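Local coordinates for cytidylyltransferase (Leptospira borgpetersenii serovar Hardjo-bovis, PDB 6OEW), which probably transfers a cytidylyl group from a nucleotide to its substrate, as a metal-binding member of the nucleotidyltransferases, at residues S195-T200 with E229-N234. Numbering follows the deposited sequence.
Sequences SKYRLT and EVIKKN
The phenol oxygen of Y197 is held by K232 directly and by a water that bridges to helix 224-233. K232 NZ donates a hydrogen bond to Y197 OH at 3.1 Å, and the water, 3.3 Å from Y197 OH, donates to the carbonyl oxygen of I231 at 3.0 Å. K232 runs roughly at right angles to the tyrosine, and a bend at its last torsion (chi4 -59°) brings the amine to the ring's edge, in the ring plane. K196 stretches out beside the same ring, its CG lying over one face near the rim. Its NZ ends 4.2 Å from K232 NZ, a like-charge approach that would probably disfavour both ammonium charges at once. In this GT-A-type cytidylyltransferase the contact joins the loop after strand 185-187 to the helix near the C-terminus. I231 divides its branches: CG2 comes at the tyrosine ring obliquely, 3.5 Å from Y197 CE1, whereas I231 CD1 meets L199 tip to tip, 4.1 Å from L199 CD1. C213 of helix 204-214 touches both L199 and I231, and next along the loop T200 OG1 hydrogen-bonds the backbone oxygen of D108, a magnesium-binding residue.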
loop_
_atom_site.group_PDB
_atom_site.type_symbol
_atom_site.label_atom_id
_atom_site.label_comp_id
_atom_site.label_asym_id
_atom_site.label_seq_id
_atom_site.Cartn_x
_atom_site.Cartn_y
_atom_site.Cartn_z
ATOM N N SER A 195 -7.846 14.504 2.246
ATOM C CA SER A 195 -6.490 14.518 1.708
ATOM C C SER A 195 -5.549 15.418 2.503
ATOM O O SER A 195 -4.321 15.279 2.373
ATOM C CB SER A 195 -6.516 14.980 0.261
ATOM O OG SER A 195 -7.167 16.238 0.182
ATOM N N LYS A 196 -6.086 16.351 3.304
ATOM C CA LYS A 196 -5.211 17.224 4.095
ATOM C C LYS A 196 -4.474 16.470 5.188
ATOM O O LYS A 196 -3.533 17.024 5.774
ATOM C CB LYS A 196 -6.012 18.368 4.728
ATOM C CG LYS A 196 -7.076 17.895 5.720
ATOM C CD LYS A 196 -7.974 19.031 6.208
ATOM C CE LYS A 196 -9.138 18.478 7.020
ATOM N NZ LYS A 196 -10.019 19.555 7.567
ATOM N N TYR A 197 -4.865 15.229 5.477
ATOM C CA TYR A 197 -4.189 14.430 6.488
ATOM C C TYR A 197 -3.125 13.552 5.844
ATOM O O TYR A 197 -3.351 12.935 4.799
ATOM C CB TYR A 197 -5.187 13.572 7.265
ATOM C CG TYR A 197 -6.190 14.390 8.043
ATOM C CD1 TYR A 197 -5.803 15.133 9.162
ATOM C CD2 TYR A 197 -7.521 14.435 7.656
ATOM C CE1 TYR A 197 -6.732 15.893 9.869
ATOM C CE2 TYR A 197 -8.453 15.185 8.356
ATOM C CZ TYR A 197 -8.056 15.911 9.459
ATOM O OH TYR A 197 -8.987 16.658 10.151
ATOM N N ARG A 198 -1.965 13.495 6.475
ATOM C CA ARG A 198 -0.849 12.708 5.972
ATOM C C ARG A 198 -0.575 11.572 6.945
ATOM O O ARG A 198 -0.123 11.804 8.066
ATOM C CB ARG A 198 0.393 13.574 5.798
ATOM C CG ARG A 198 1.601 12.762 5.354
ATOM C CD ARG A 198 2.832 13.677 5.203
ATOM N NE ARG A 198 2.728 14.506 4.006
ATOM C CZ ARG A 198 3.103 14.115 2.787
ATOM N NH1 ARG A 198 3.614 12.896 2.587
ATOM N NH2 ARG A 198 2.965 14.947 1.758
ATOM N N LEU A 199 -0.845 10.347 6.515
ATOM C CA LEU A 199 -0.694 9.187 7.380
ATOM C C LEU A 199 0.248 8.161 6.760
ATOM O O LEU A 199 0.177 6.968 7.069
ATOM C CB LEU A 199 -2.074 8.586 7.695
ATOM C CG LEU A 199 -2.976 9.578 8.453
ATOM C CD1 LEU A 199 -4.397 9.060 8.624
ATOM C CD2 LEU A 199 -2.370 9.936 9.807
ATOM N N THR A 200 1.136 8.608 5.890
ATOM C CA THR A 200 2.211 7.775 5.390
ATOM C C THR A 200 3.472 8.096 6.193
ATOM O O THR A 200 3.508 9.079 6.949
ATOM C CB THR A 200 2.395 8.022 3.889
ATOM O OG1 THR A 200 3.432 7.186 3.373
ATOM C CG2 THR A 200 2.688 9.474 3.627
ATOM N N GLU A 229 -11.877 10.278 12.816
ATOM C CA GLU A 229 -12.686 10.887 13.871
ATOM C C GLU A 229 -11.859 11.157 15.119
ATOM O O GLU A 229 -12.050 12.180 15.781
ATOM C CB GLU A 229 -13.892 10.006 14.198
ATOM C CG GLU A 229 -14.978 10.049 13.133
ATOM C CD GLU A 229 -15.492 11.461 12.865
ATOM O OE1 GLU A 229 -15.557 12.276 13.814
ATOM O OE2 GLU A 229 -15.823 11.759 11.697
ATOM N N VAL A 230 -10.920 10.268 15.444
ATOM C CA VAL A 230 -10.051 10.499 16.597
ATOM C C VAL A 230 -9.112 11.680 16.345
ATOM O O VAL A 230 -8.875 12.498 17.242
ATOM C CB VAL A 230 -9.279 9.211 16.946
ATOM C CG1 VAL A 230 -8.022 9.526 17.726
ATOM C CG2 VAL A 230 -10.160 8.281 17.758
ATOM N N ILE A 231 -8.562 11.785 15.131
ATOM C CA ILE A 231 -7.739 12.939 14.763
ATOM C C ILE A 231 -8.559 14.223 14.827
ATOM O O ILE A 231 -8.085 15.263 15.310
ATOM C CB ILE A 231 -7.121 12.736 13.364
ATOM C CG1 ILE A 231 -6.095 11.594 13.361
ATOM C CG2 ILE A 231 -6.492 14.031 12.866
ATOM C CD1 ILE A 231 -5.689 11.096 11.961
ATOM N N LYS A 232 -9.813 14.175 14.364
ATOM C CA LYS A 232 -10.648 15.368 14.439
ATOM C C LYS A 232 -10.942 15.763 15.883
ATOM O O LYS A 232 -11.040 16.960 16.186
ATOM C CB LYS A 232 -11.947 15.159 13.654
ATOM C CG LYS A 232 -11.723 15.162 12.142
ATOM C CD LYS A 232 -13.041 15.210 11.360
ATOM C CE LYS A 232 -12.801 15.186 9.841
ATOM N NZ LYS A 232 -11.967 16.325 9.341
ATOM N N LYS A 233 -11.071 14.786 16.787
ATOM C CA LYS A 233 -11.317 15.105 18.191
ATOM C C LYS A 233 -10.042 15.498 18.925
ATOM O O LYS A 233 -10.106 16.230 19.920
ATOM C CB LYS A 233 -11.973 13.919 18.899
ATOM N N ASN A 234 -8.887 15.025 18.458
ATOM C CA ASN A 234 -7.590 15.302 19.076
ATOM C C ASN A 234 -6.654 15.873 18.019
ATOM O O ASN A 234 -5.705 15.205 17.595
ATOM C CB ASN A 234 -7.012 14.030 19.696
ATOM C CG ASN A 234 -7.947 13.410 20.717
ATOM O OD1 ASN A 234 -7.894 13.743 21.902
ATOM N ND2 ASN A 234 -8.833 12.525 20.257
HETATM O O HOH W 1 -7.985 17.400 13.173
#